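Local coordinates for bifunctional pinoresinol-lariciresinol reductase 1 (Thuja plicata, PDB 1QYD), which catalyses the NADPH-dependent, enantioselective reduction of pinoresinol to lariciresinol and of lariciresinol to secoisolariciresinol in plant lignan biosynthesis, at residues A[216-222]-A[288-294]; A[161-165]-A[305-309]; A[21-25]-A[51-57]. All blocks are in the same frame, centred on the assembly; numbering follows the deposited sequence.

Contact 1: residues A[216-222]-A[288-294]; sequences KTMYIRP and PNAIEAT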
ATOM      1  N   LYS A 216     -26.487  -6.752   6.658  1.00 28.72           N
ATOM      2  CA  LYS A 216     -26.046  -6.904   8.028  1.00 23.43           C
ATOM      3  C   LYS A 216     -24.637  -7.499   8.153  1.00 23.20           C
ATOM      4  O   LYS A 216     -24.159  -8.238   7.276  1.00 18.97           O
ATOM      5  CB  LYS A 216     -27.036  -7.797   8.753  1.00 18.25           C
ATOM      6  CG  LYS A 216     -28.361  -7.181   9.180  1.00 23.95           C
ATOM      7  CD  LYS A 216     -29.059  -8.174  10.105  1.00 23.60           C
ATOM      8  CE  LYS A 216     -30.256  -7.617  10.880  1.00 30.16           C
ATOM      9  NZ  LYS A 216     -30.970  -8.632  11.643  1.00 18.67           N
ATOM     10  N   THR A 217     -23.958  -7.157   9.276  1.00 26.28           N
ATOM     11  CA  THR A 217     -22.636  -7.714   9.607  1.00 20.52           C
ATOM     12  C   THR A 217     -22.885  -9.012  10.366  1.00 23.23           C
ATOM     13  O   THR A 217     -23.746  -9.058  11.245  1.00 25.12           O
ATOM     14  CB  THR A 217     -21.786  -6.746  10.487  1.00 15.57           C
ATOM     15  OG1 THR A 217     -21.649  -5.511   9.754  1.00 11.95           O
ATOM     16  CG2 THR A 217     -20.391  -7.288  10.780  1.00  7.40           C
ATOM     17  N   MET A 218     -22.195 -10.103   9.996  1.00 22.34           N
ATOM     18  CA  MET A 218     -22.391 -11.393  10.633  1.00 16.12           C
ATOM     19  C   MET A 218     -21.196 -11.689  11.490  1.00 12.49           C
ATOM     20  O   MET A 218     -20.121 -11.961  10.967  1.00 20.39           O
ATOM     21  CB  MET A 218     -22.541 -12.511   9.605  1.00 14.29           C
ATOM     22  CG  MET A 218     -22.884 -13.781  10.347  1.00  8.15           C
ATOM     23  SD  MET A 218     -22.609 -15.251   9.355  1.00 14.91           S
ATOM     24  CE  MET A 218     -24.240 -15.822   9.549  1.00  2.00           C
ATOM     25  N   TYR A 219     -21.376 -11.602  12.804  1.00 14.29           N
ATOM     26  CA  TYR A 219     -20.336 -11.910  13.781  1.00  9.72           C
ATOM     27  C   TYR A 219     -20.389 -13.395  14.137  1.00  9.42           C
ATOM     28  O   TYR A 219     -21.460 -13.985  14.254  1.00 12.36           O
ATOM     29  CB  TYR A 219     -20.538 -11.090  15.054  1.00  2.00           C
ATOM     30  CG  TYR A 219     -20.409  -9.574  14.915  1.00  5.42           C
ATOM     31  CD1 TYR A 219     -19.170  -9.000  14.655  1.00  7.27           C
ATOM     32  CD2 TYR A 219     -21.523  -8.742  15.058  1.00  7.37           C
ATOM     33  CE1 TYR A 219     -19.051  -7.609  14.540  1.00  9.95           C
ATOM     34  CE2 TYR A 219     -21.409  -7.358  14.943  1.00  2.00           C
ATOM     35  CZ  TYR A 219     -20.173  -6.797  14.686  1.00  3.82           C
ATOM     36  OH  TYR A 219     -20.044  -5.425  14.582  1.00  9.90           O
ATOM     37  N   ILE A 220     -19.260 -14.090  14.231  1.00 11.77           N
ATOM     38  CA  ILE A 220     -19.283 -15.455  14.733  1.00  4.76           C
ATOM     39  C   ILE A 220     -18.664 -15.200  16.106  1.00  9.23           C
ATOM     40  O   ILE A 220     -17.553 -14.654  16.252  1.00  3.15           O
ATOM     41  CB  ILE A 220     -18.410 -16.386  13.892  1.00  2.00           C
ATOM     42  CG1 ILE A 220     -18.655 -16.271  12.391  1.00  2.00           C
ATOM     43  CG2 ILE A 220     -18.774 -17.787  14.348  1.00  7.96           C
ATOM     44  CD1 ILE A 220     -18.041 -17.354  11.485  1.00  2.00           C
ATOM     45  N   ARG A 221     -19.514 -15.488  17.112  1.00  7.90           N
ATOM     46  CA  ARG A 221     -19.179 -15.260  18.518  1.00  6.16           C
ATOM     47  C   ARG A 221     -19.502 -16.483  19.330  1.00  3.83           C
ATOM     48  O   ARG A 221     -20.346 -16.361  20.221  1.00  4.95           O
ATOM     49  CB  ARG A 221     -19.976 -14.059  19.090  1.00  4.21           C
ATOM     50  CG  ARG A 221     -19.249 -12.753  18.948  1.00  2.00           C
ATOM     51  CD  ARG A 221     -19.975 -11.601  19.587  1.00  2.00           C
ATOM     52  NE  ARG A 221     -19.100 -10.437  19.489  1.00  4.01           N
ATOM     53  CZ  ARG A 221     -19.450  -9.208  19.892  1.00  5.14           C
ATOM     54  NH1 ARG A 221     -20.640  -8.906  20.424  1.00  2.00           N
ATOM     55  NH2 ARG A 221     -18.541  -8.255  19.789  1.00  7.53           N
ATOM     56  N   PRO A 222     -18.939 -17.690  19.089  1.00  6.75           N
ATOM     57  CA  PRO A 222     -19.524 -18.949  19.533  1.00  4.38           C
ATOM     58  C   PRO A 222     -19.351 -18.908  21.019  1.00 12.88           C
ATOM     59  O   PRO A 222     -18.258 -18.605  21.493  1.00 14.12           O
ATOM     60  CB  PRO A 222     -18.746 -20.034  18.926  1.00  2.00           C
ATOM     61  CG  PRO A 222     -17.951 -19.323  17.879  1.00  2.00           C
ATOM     62  CD  PRO A 222     -17.655 -17.953  18.471  1.00  2.00           C
ATOM     63  N   PRO A 288     -28.349  -3.362  16.168  1.00 37.87           N
ATOM     64  CA  PRO A 288     -29.275  -3.268  15.012  1.00 38.93           C
ATOM     65  C   PRO A 288     -28.940  -3.653  13.540  1.00 39.89           C
ATOM     66  O   PRO A 288     -29.795  -4.259  12.882  1.00 39.56           O
ATOM     67  CB  PRO A 288     -29.753  -1.838  15.089  1.00 36.55           C
ATOM     68  CG  PRO A 288     -29.205  -1.297  16.376  1.00 39.87           C
ATOM     69  CD  PRO A 288     -27.925  -2.044  16.606  1.00 36.00           C
ATOM     70  N   ASN A 289     -27.754  -3.275  12.990  1.00 40.35           N
ATOM     71  CA  ASN A 289     -27.263  -3.568  11.632  1.00 40.52           C
ATOM     72  C   ASN A 289     -26.190  -4.670  11.690  1.00 37.58           C
ATOM     73  O   ASN A 289     -25.057  -4.537  11.205  1.00 37.59           O
ATOM     74  CB  ASN A 289     -26.652  -2.277  10.972  1.00 47.81           C
ATOM     75  CG  ASN A 289     -27.521  -1.377  10.064  1.00 56.25           C
ATOM     76  OD1 ASN A 289     -27.519  -1.502   8.833  1.00 56.19           O
ATOM     77  ND2 ASN A 289     -28.255  -0.392  10.595  1.00 62.50           N
ATOM     78  N   ALA A 290     -26.594  -5.803  12.286  1.00 31.11           N
ATOM     79  CA  ALA A 290     -25.738  -6.948  12.539  1.00 22.35           C
ATOM     80  C   ALA A 290     -26.460  -8.164  13.084  1.00 20.02           C
ATOM     81  O   ALA A 290     -27.606  -8.039  13.496  1.00 14.98           O
ATOM     82  CB  ALA A 290     -24.667  -6.599  13.549  1.00 27.39           C
ATOM     83  N   ILE A 291     -25.824  -9.352  13.019  1.00 18.49           N
ATOM     84  CA  ILE A 291     -26.298 -10.605  13.610  1.00 18.05           C
ATOM     85  C   ILE A 291     -25.139 -11.452  14.167  1.00 20.50           C
ATOM     86  O   ILE A 291     -23.973 -11.067  14.074  1.00 20.66           O
ATOM     87  CB  ILE A 291     -27.079 -11.588  12.639  1.00 20.68           C
ATOM     88  CG1 ILE A 291     -26.350 -11.853  11.343  1.00 20.67           C
ATOM     89  CG2 ILE A 291     -28.450 -11.049  12.449  1.00 19.34           C
ATOM     90  CD1 ILE A 291     -26.226 -10.753  10.309  1.00 22.46           C
ATOM     91  N   GLU A 292     -25.451 -12.605  14.789  1.00 20.67           N
ATOM     92  CA  GLU A 292     -24.466 -13.560  15.279  1.00 21.29           C
ATOM     93  C   GLU A 292     -24.657 -14.874  14.507  1.00 22.83           C
ATOM     94  O   GLU A 292     -25.763 -15.417  14.444  1.00 27.56           O
ATOM     95  CB  GLU A 292     -24.678 -13.795  16.774  1.00 20.13           C
ATOM     96  CG  GLU A 292     -23.520 -14.416  17.569  1.00 15.67           C
ATOM     97  CD  GLU A 292     -23.238 -15.912  17.433  1.00 18.25           C
ATOM     98  OE1 GLU A 292     -22.307 -16.289  16.713  1.00 18.92           O
ATOM     99  OE2 GLU A 292     -23.937 -16.691  18.076  1.00  6.92           O
ATOM    100  N   ALA A 293     -23.583 -15.442  13.954  1.00 15.60           N
ATOM    101  CA  ALA A 293     -23.655 -16.643  13.157  1.00 12.63           C
ATOM    102  C   ALA A 293     -24.172 -17.887  13.822  1.00 12.16           C
ATOM    103  O   ALA A 293     -24.872 -18.668  13.188  1.00 10.75           O
ATOM    104  CB  ALA A 293     -22.297 -16.954  12.618  1.00 13.52           C
ATOM    105  N   THR A 294     -23.873 -18.040  15.115  1.00 19.27           N
ATOM    106  CA  THR A 294     -24.240 -19.225  15.899  1.00 20.59           C
ATOM    107  C   THR A 294     -25.663 -19.221  16.417  1.00 21.85           C
ATOM    108  O   THR A 294     -26.249 -20.297  16.525  1.00 26.04           O
ATOM    109  CB  THR A 294     -23.256 -19.362  17.049  1.00 19.70           C
ATOM    110  OG1 THR A 294     -21.996 -19.362  16.390  1.00 15.10           O
ATOM    111  CG2 THR A 294     -23.442 -20.575  17.941  1.00 26.38           C
TER

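Contact 2: residues A[161-165]-A[305-309]; sequences AGYFA and MDSYL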
ATOM      1  N   ALA A 161      -8.480 -20.331  14.997  1.00 11.11           N
ATOM      2  CA  ALA A 161      -7.787 -21.060  16.038  1.00  7.73           C
ATOM      3  C   ALA A 161      -6.411 -21.584  15.620  1.00 11.47           C
ATOM      4  O   ALA A 161      -5.460 -21.547  16.389  1.00 13.09           O
ATOM      5  CB  ALA A 161      -8.709 -22.159  16.426  1.00  8.26           C
ATOM      6  N   GLY A 162      -6.229 -22.008  14.370  1.00 13.02           N
ATOM      7  CA  GLY A 162      -4.929 -22.424  13.872  1.00 11.86           C
ATOM      8  C   GLY A 162      -3.997 -21.282  13.524  1.00 10.86           C
ATOM      9  O   GLY A 162      -3.083 -21.435  12.723  1.00 12.69           O
ATOM     10  N   TYR A 163      -4.225 -20.115  14.093  1.00 13.44           N
ATOM     11  CA  TYR A 163      -3.374 -18.965  13.867  1.00 12.53           C
ATOM     12  C   TYR A 163      -3.073 -18.327  15.207  1.00 18.23           C
ATOM     13  O   TYR A 163      -2.025 -17.704  15.363  1.00 18.97           O
ATOM     14  CB  TYR A 163      -4.074 -17.945  12.998  1.00 12.52           C
ATOM     15  CG  TYR A 163      -3.416 -17.791  11.653  1.00 16.74           C
ATOM     16  CD1 TYR A 163      -2.184 -17.155  11.544  1.00 23.72           C
ATOM     17  CD2 TYR A 163      -4.037 -18.323  10.528  1.00 24.12           C
ATOM     18  CE1 TYR A 163      -1.567 -17.063  10.297  1.00 32.89           C
ATOM     19  CE2 TYR A 163      -3.435 -18.236   9.273  1.00 27.62           C
ATOM     20  CZ  TYR A 163      -2.207 -17.606   9.181  1.00 32.29           C
ATOM     21  OH  TYR A 163      -1.613 -17.512   7.959  1.00 32.81           O
ATOM     22  N   PHE A 164      -4.002 -18.435  16.170  1.00 18.11           N
ATOM     23  CA  PHE A 164      -3.787 -17.844  17.478  1.00 21.81           C
ATOM     24  C   PHE A 164      -3.796 -18.874  18.595  1.00 21.58           C
ATOM     25  O   PHE A 164      -3.138 -18.652  19.596  1.00 19.96           O
ATOM     26  CB  PHE A 164      -4.852 -16.714  17.724  1.00 18.56           C
ATOM     27  CG  PHE A 164      -4.551 -15.472  16.877  1.00 16.61           C
ATOM     28  CD1 PHE A 164      -5.257 -15.234  15.683  1.00 19.22           C
ATOM     29  CD2 PHE A 164      -3.496 -14.626  17.224  1.00 11.60           C
ATOM     30  CE1 PHE A 164      -4.898 -14.177  14.843  1.00  5.45           C
ATOM     31  CE2 PHE A 164      -3.138 -13.576  16.385  1.00  9.53           C
ATOM     32  CZ  PHE A 164      -3.837 -13.357  15.196  1.00  8.54           C
ATOM     33  N   ALA A 165      -4.485 -20.005  18.494  1.00 21.60           N
ATOM     34  CA  ALA A 165      -4.447 -21.039  19.532  1.00 27.66           C
ATOM     35  C   ALA A 165      -3.414 -22.125  19.288  1.00 30.68           C
ATOM     36  O   ALA A 165      -3.143 -23.012  20.105  1.00 31.23           O
ATOM     37  CB  ALA A 165      -5.758 -21.769  19.655  1.00 25.09           C
ATOM     38  N   MET A 305     -12.212 -24.810  21.744  1.00 16.43           N
ATOM     39  CA  MET A 305     -10.751 -24.807  21.750  1.00 11.82           C
ATOM     40  C   MET A 305     -10.117 -25.993  22.493  1.00 10.15           C
ATOM     41  O   MET A 305      -8.922 -26.224  22.479  1.00  7.59           O
ATOM     42  CB  MET A 305     -10.299 -23.498  22.342  1.00 11.27           C
ATOM     43  CG  MET A 305     -10.926 -22.355  21.596  1.00 15.87           C
ATOM     44  SD  MET A 305     -10.682 -22.654  19.837  1.00 17.60           S
ATOM     45  CE  MET A 305      -9.014 -22.129  19.856  1.00 21.80           C
ATOM     46  N   ASP A 306     -10.946 -26.776  23.158  1.00 10.44           N
ATOM     47  CA  ASP A 306     -10.633 -28.004  23.840  1.00 10.41           C
ATOM     48  C   ASP A 306     -10.555 -29.015  22.730  1.00 11.19           C
ATOM     49  O   ASP A 306      -9.526 -29.637  22.528  1.00 17.61           O
ATOM     50  CB  ASP A 306     -11.762 -28.318  24.823  1.00 14.84           C
ATOM     51  CG  ASP A 306     -11.870 -27.330  25.994  1.00 22.23           C
ATOM     52  OD1 ASP A 306     -12.279 -26.176  25.806  1.00 21.74           O
ATOM     53  OD2 ASP A 306     -11.510 -27.714  27.111  1.00 30.06           O
ATOM     54  N   SER A 307     -11.600 -29.165  21.934  1.00 13.31           N
ATOM     55  CA  SER A 307     -11.570 -30.109  20.840  1.00 17.09           C
ATOM     56  C   SER A 307     -10.619 -29.735  19.696  1.00 12.34           C
ATOM     57  O   SER A 307     -10.053 -30.620  19.048  1.00 12.70           O
ATOM     58  CB  SER A 307     -13.009 -30.251  20.411  1.00 16.58           C
ATOM     59  OG  SER A 307     -13.759 -30.636  21.565  1.00 20.86           O
ATOM     60  N   TYR A 308     -10.397 -28.436  19.456  1.00 10.05           N
ATOM     61  CA  TYR A 308      -9.405 -27.967  18.497  1.00  8.31           C
ATOM     62  C   TYR A 308      -7.991 -28.196  19.043  1.00  8.51           C
ATOM     63  O   TYR A 308      -7.132 -28.708  18.320  1.00  6.33           O
ATOM     64  CB  TYR A 308      -9.591 -26.482  18.211  1.00  8.95           C
ATOM     65  CG  TYR A 308      -8.796 -25.994  17.001  1.00 14.25           C
ATOM     66  CD1 TYR A 308      -9.397 -26.031  15.754  1.00  7.57           C
ATOM     67  CD2 TYR A 308      -7.478 -25.524  17.105  1.00 22.21           C
ATOM     68  CE1 TYR A 308      -8.717 -25.621  14.618  1.00 11.73           C
ATOM     69  CE2 TYR A 308      -6.786 -25.101  15.958  1.00 23.43           C
ATOM     70  CZ  TYR A 308      -7.421 -25.158  14.719  1.00 21.00           C
ATOM     71  OH  TYR A 308      -6.779 -24.756  13.562  1.00 27.63           O
ATOM     72  N   LEU A 309      -7.689 -27.841  20.310  1.00 12.85           N
ATOM     73  CA  LEU A 309      -6.375 -28.121  20.880  1.00 14.98           C
ATOM     74  C   LEU A 309      -6.126 -29.617  21.144  1.00 14.28           C
ATOM     75  O   LEU A 309      -4.985 -30.070  21.077  1.00 12.80           O
ATOM     76  CB  LEU A 309      -6.214 -27.239  22.150  1.00  9.29           C
ATOM     77  CG  LEU A 309      -5.881 -25.753  21.846  1.00  9.64           C
ATOM     78  CD1 LEU A 309      -6.156 -24.894  23.046  1.00 14.66           C
ATOM     79  CD2 LEU A 309      -4.400 -25.577  21.543  1.00  8.07           C
TER

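Contact 3: residues A[21-25]-A[51-57]; sequences VNASI and YFKQLGA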
ATOM      1  N   VAL A  21     -14.598 -22.542   0.110  1.00 18.73           N
ATOM      2  CA  VAL A  21     -14.730 -23.476  -1.015  1.00 18.90           C
ATOM      3  C   VAL A  21     -15.213 -24.875  -0.633  1.00 17.51           C
ATOM      4  O   VAL A  21     -16.229 -25.286  -1.187  1.00 21.51           O
ATOM      5  CB  VAL A  21     -13.377 -23.630  -1.788  1.00 19.19           C
ATOM      6  CG1 VAL A  21     -13.559 -24.578  -2.960  1.00 17.49           C
ATOM      7  CG2 VAL A  21     -12.932 -22.334  -2.408  1.00 16.93           C
ATOM      8  N   ASN A  22     -14.601 -25.651   0.272  1.00 18.50           N
ATOM      9  CA  ASN A  22     -15.168 -26.966   0.524  1.00 24.90           C
ATOM     10  C   ASN A  22     -16.508 -26.880   1.237  1.00 21.03           C
ATOM     11  O   ASN A  22     -17.315 -27.799   1.143  1.00 17.97           O
ATOM     12  CB  ASN A  22     -14.230 -27.850   1.355  1.00 35.04           C
ATOM     13  CG  ASN A  22     -14.413 -29.336   0.956  1.00 45.33           C
ATOM     14  OD1 ASN A  22     -15.491 -29.948   1.057  1.00 47.34           O
ATOM     15  ND2 ASN A  22     -13.345 -29.964   0.459  1.00 47.78           N
ATOM     16  N   ALA A  23     -16.806 -25.775   1.912  1.00 17.33           N
ATOM     17  CA  ALA A  23     -18.106 -25.600   2.543  1.00 16.97           C
ATOM     18  C   ALA A  23     -19.211 -25.542   1.495  1.00 20.20           C
ATOM     19  O   ALA A  23     -20.207 -26.246   1.625  1.00 23.95           O
ATOM     20  CB  ALA A  23     -18.135 -24.306   3.346  1.00 16.41           C
ATOM     21  N   SER A  24     -19.016 -24.729   0.442  1.00 16.34           N
ATOM     22  CA  SER A  24     -19.893 -24.610  -0.705  1.00  7.72           C
ATOM     23  C   SER A  24     -20.297 -25.954  -1.268  1.00 13.51           C
ATOM     24  O   SER A  24     -21.460 -26.366  -1.286  1.00 15.86           O
ATOM     25  CB  SER A  24     -19.188 -23.848  -1.766  1.00 12.06           C
ATOM     26  OG  SER A  24     -19.320 -22.449  -1.722  1.00 20.31           O
ATOM     27  N   ILE A  25     -19.248 -26.682  -1.671  1.00 18.47           N
ATOM     28  CA  ILE A  25     -19.404 -27.989  -2.273  1.00 17.09           C
ATOM     29  C   ILE A  25     -20.134 -28.862  -1.260  1.00 17.04           C
ATOM     30  O   ILE A  25     -21.287 -29.174  -1.537  1.00 22.19           O
ATOM     31  CB  ILE A  25     -17.962 -28.449  -2.701  1.00 14.00           C
ATOM     32  CG1 ILE A  25     -17.375 -27.449  -3.709  1.00 12.00           C
ATOM     33  CG2 ILE A  25     -17.995 -29.766  -3.447  1.00 10.51           C
ATOM     34  CD1 ILE A  25     -15.956 -27.756  -4.264  1.00 14.29           C
ATOM     35  N   TYR A  51      -7.908 -30.468  -7.210  1.00 16.52           N
ATOM     36  CA  TYR A  51      -8.576 -31.116  -6.092  1.00 16.51           C
ATOM     37  C   TYR A  51      -9.975 -30.546  -5.963  1.00 12.24           C
ATOM     38  O   TYR A  51     -10.910 -31.327  -5.879  1.00 15.50           O
ATOM     39  CB  TYR A  51      -7.850 -30.910  -4.733  1.00 16.28           C
ATOM     40  CG  TYR A  51      -8.649 -31.628  -3.660  1.00 16.03           C
ATOM     41  CD1 TYR A  51      -8.991 -32.987  -3.834  1.00 14.46           C
ATOM     42  CD2 TYR A  51      -9.164 -30.894  -2.588  1.00 17.66           C
ATOM     43  CE1 TYR A  51      -9.877 -33.611  -2.953  1.00 19.32           C
ATOM     44  CE2 TYR A  51     -10.048 -31.517  -1.697  1.00 24.12           C
ATOM     45  CZ  TYR A  51     -10.407 -32.866  -1.889  1.00 27.18           C
ATOM     46  OH  TYR A  51     -11.347 -33.448  -1.052  1.00 33.21           O
ATOM     47  N   PHE A  52     -10.132 -29.222  -5.946  1.00 12.30           N
ATOM     48  CA  PHE A  52     -11.426 -28.577  -5.919  1.00 12.74           C
ATOM     49  C   PHE A  52     -12.260 -29.093  -7.084  1.00 16.67           C
ATOM     50  O   PHE A  52     -13.383 -29.537  -6.877  1.00 24.85           O
ATOM     51  CB  PHE A  52     -11.250 -27.080  -6.036  1.00  7.30           C
ATOM     52  CG  PHE A  52     -10.717 -26.370  -4.811  1.00  2.00           C
ATOM     53  CD1 PHE A  52      -9.970 -25.216  -4.990  1.00  3.68           C
ATOM     54  CD2 PHE A  52     -11.034 -26.802  -3.521  1.00  7.40           C
ATOM     55  CE1 PHE A  52      -9.548 -24.480  -3.890  1.00  4.25           C
ATOM     56  CE2 PHE A  52     -10.610 -26.067  -2.405  1.00  2.00           C
ATOM     57  CZ  PHE A  52      -9.870 -24.902  -2.599  1.00  2.98           C
ATOM     58  N   LYS A  53     -11.674 -29.182  -8.287  1.00 19.11           N
ATOM     59  CA  LYS A  53     -12.338 -29.621  -9.499  1.00 15.42           C
ATOM     60  C   LYS A  53     -12.710 -31.085  -9.431  1.00 16.38           C
ATOM     61  O   LYS A  53     -13.773 -31.403  -9.938  1.00 23.05           O
ATOM     62  CB  LYS A  53     -11.381 -29.316 -10.630  1.00 17.81           C
ATOM     63  CG  LYS A  53     -11.792 -29.359 -12.097  1.00 14.35           C
ATOM     64  CD  LYS A  53     -10.653 -30.127 -12.756  1.00  9.27           C
ATOM     65  CE  LYS A  53     -10.561 -29.879 -14.212  1.00 10.75           C
ATOM     66  NZ  LYS A  53     -10.155 -28.500 -14.401  1.00 21.61           N
ATOM     67  N   GLN A  54     -11.970 -32.044  -8.851  1.00 20.05           N
ATOM     68  CA  GLN A  54     -12.472 -33.427  -8.796  1.00 20.75           C
ATOM     69  C   GLN A  54     -13.511 -33.741  -7.714  1.00 21.05           C
ATOM     70  O   GLN A  54     -13.864 -34.891  -7.434  1.00 16.08           O
ATOM     71  CB  GLN A  54     -11.307 -34.384  -8.651  1.00 28.53           C
ATOM     72  CG  GLN A  54     -10.368 -34.291  -7.455  1.00 36.77           C
ATOM     73  CD  GLN A  54      -9.292 -35.386  -7.537  1.00 48.05           C
ATOM     74  OE1 GLN A  54      -8.391 -35.379  -8.393  1.00 46.26           O
ATOM     75  NE2 GLN A  54      -9.384 -36.385  -6.652  1.00 47.75           N
ATOM     76  N   LEU A  55     -13.977 -32.643  -7.102  1.00 21.96           N
ATOM     77  CA  LEU A  55     -15.080 -32.614  -6.153  1.00 22.39           C
ATOM     78  C   LEU A  55     -16.349 -32.091  -6.800  1.00 21.30           C
ATOM     79  O   LEU A  55     -17.455 -32.324  -6.300  1.00 23.26           O
ATOM     80  CB  LEU A  55     -14.799 -31.717  -4.988  1.00 22.44           C
ATOM     81  CG  LEU A  55     -13.899 -32.275  -3.947  1.00 23.90           C
ATOM     82  CD1 LEU A  55     -13.596 -31.168  -2.950  1.00 29.65           C
ATOM     83  CD2 LEU A  55     -14.552 -33.514  -3.325  1.00 17.15           C
ATOM     84  N   GLY A  56     -16.182 -31.352  -7.902  1.00 15.18           N
ATOM     85  CA  GLY A  56     -17.325 -30.920  -8.661  1.00 10.29           C
ATOM     86  C   GLY A  56     -17.287 -29.443  -8.933  1.00 11.17           C
ATOM     87  O   GLY A  56     -18.256 -28.884  -9.449  1.00 19.89           O
ATOM     88  N   ALA A  57     -16.202 -28.772  -8.585  1.00  7.95           N
ATOM     89  CA  ALA A  57     -16.109 -27.359  -8.881  1.00 14.73           C
ATOM     90  C   ALA A  57     -15.768 -27.141 -10.337  1.00 23.16           C
ATOM     91  O   ALA A  57     -15.128 -27.960 -11.024  1.00 31.37           O
ATOM     92  CB  ALA A  57     -15.023 -26.666  -8.087  1.00 10.66           C
TER

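Contact 1: residues A[216-222]-A[288-294]
Glu292 reaches to the chain just past strand 217-219 and takes the backbone N-H of Arg221 on its OE1, 2.9 Å from N. Its CG stands anti to the backbone N (chi1 -162°) and the chain then folds at chi2, which carries the carboxylate over the start of the helix. There the same OE1 caps Thr294 N at 2.8 Å and accepts from Thr294 OG1 on its syn lone pair, whereas the two N-H groups approach from opposite sides of the carboxylate plane, well out of it. Before this cap the strands pair in parallel: Ile291 N and Ala293 N give to Thr217 O and Tyr219 O, and Tyr219 N gives to Ile291 O. On one face of the sheet the Tyr219 ring brings CE2 to 3.6 Å from Ala290 CB. On the other, Met218 SD lies 3.7 Å from Ala293 CB, and Ile220 CG1 meets the same methyl. Ile291 holds CG1 between its backbone N and carbonyl carbon (chi1 50°), which brings CD1 to Thr217 O and within 3.4 Å of Lys216 CB; the extended Lys216 crosses it at about a right angle. Arg221 sends its guanidinium to the carbonyls of Leu281 and Phe284. Strand 154-156 flanks 217-219, which thus lies between two parallel neighbours. With three donors on one buried oxygen, Glu292 ties the strand end and helix start to the chain leaving strand 217-219, and this would probably stabilise its charged form.

Contact 2: residues A[161-165]-A[305-309]
Ala161 and Tyr308 join two short helices through a CH-pi contact: Ala161 CB stands almost over the centre of the Tyr308 ring, 3.5 Å from its centroid and 10° off the normal. Tyr308 can offer this face because its CG lies anti to the backbone N (chi1 -167°), stretching the ring across to helix 161-164.

The remaining apolar contacts are aliphatic. Met305 curls at chi2 and chi3, and its CE touches two methyls, 3.4 Å from Ala161 CB and 3.3 Å from Ala165 CB. Those alanines are four residues apart, joined by the bond from Ala165 N to Ala161 O. Leu309 brings CD2 beside Ala165 O, and Trp194 of strand 191-195 touches both Ala165 and Met305.

Among polar groups, Tyr308 OH lies near Gly162 N, but the angle is too poor for a bond. Glu197 serves both instead: its OE1 pairs with the phenol and its OE2 with Gly162 N, weakly.

Small residues of 161-165 thus admit a ring and a methionine methyl from the other segment, and the two are held by apolar surface, while a carboxylate from a third segment satisfies the phenol hydroxyl that ends beside Gly162.

Contact 3: residues A[21-25]-A[51-57]
One face of the Phe52 ring receives Val21 CG1, which stands 3.3 Å above its plane, shifted toward the rim on the side of CD2 and CE2. Here two helices of the Rossmann-type NADP-binding domain meet side by side. The contact is CH-pi, with CG1 3.5 Å from the ring centroid and 20° off the normal. Val21 presents this methyl because CG1 is anti to the backbone N (chi1 -179°), and the side chains of Val21 and Phe52 cross at about a right angle. The second ring, Tyr51, lies at the margin, where Asn22 ND2 approaches it obliquely at 4.2 Å from CE2. Helix 17-26 follows the glycine-rich loop after strand 7-10, and helix 43-53 connects strand 31-34 to strand 58-60. Val21 also touches Ile9 and Val33 of the sheet and lies close to Gly12, in the run from Gly11 to Gly17 where the cofactor is inferred to bind.

One turn further along helix 17-26, Ile25 faces the chain as it leaves helix 43-53. Its extended branch sends CD1 on to Ala57 CB, while CG2 packs on Leu55 CB at 4.0 Å. The type I turn from Lys53 to Gly56 folds the chain back here, with Gly56 N bonded to Lys53 O. Gly56 adopts backbone angles (phi 129°) at which a side chain would press on the carbonyl before it. At the outer margin, the amide nitrogen ND2 of Asn22 rests 3.6 Å from the CD1 methyl of Leu55.

In the fold
Contact 2 is the most buried of the three, while contacts 1 and 3 each have residues at the surface. No secondary-structure element is shared, and none of the contacts touch: the centres lie 21 to 26 Å apart. Contact 3 packs helix 17-26 against the end of helix 43-53 beside the sheet of the nucleotide-binding fold. Contact 1 pairs two later parallel strands, and contact 2 joins helix 161-164 to the late helix 305-309, so that contact 1 lies nested inside the chain loop it closes. Backbone bonds and a capping carboxylate dominate contact 1; contacts 2 and 3 rely on methyls over aromatic faces.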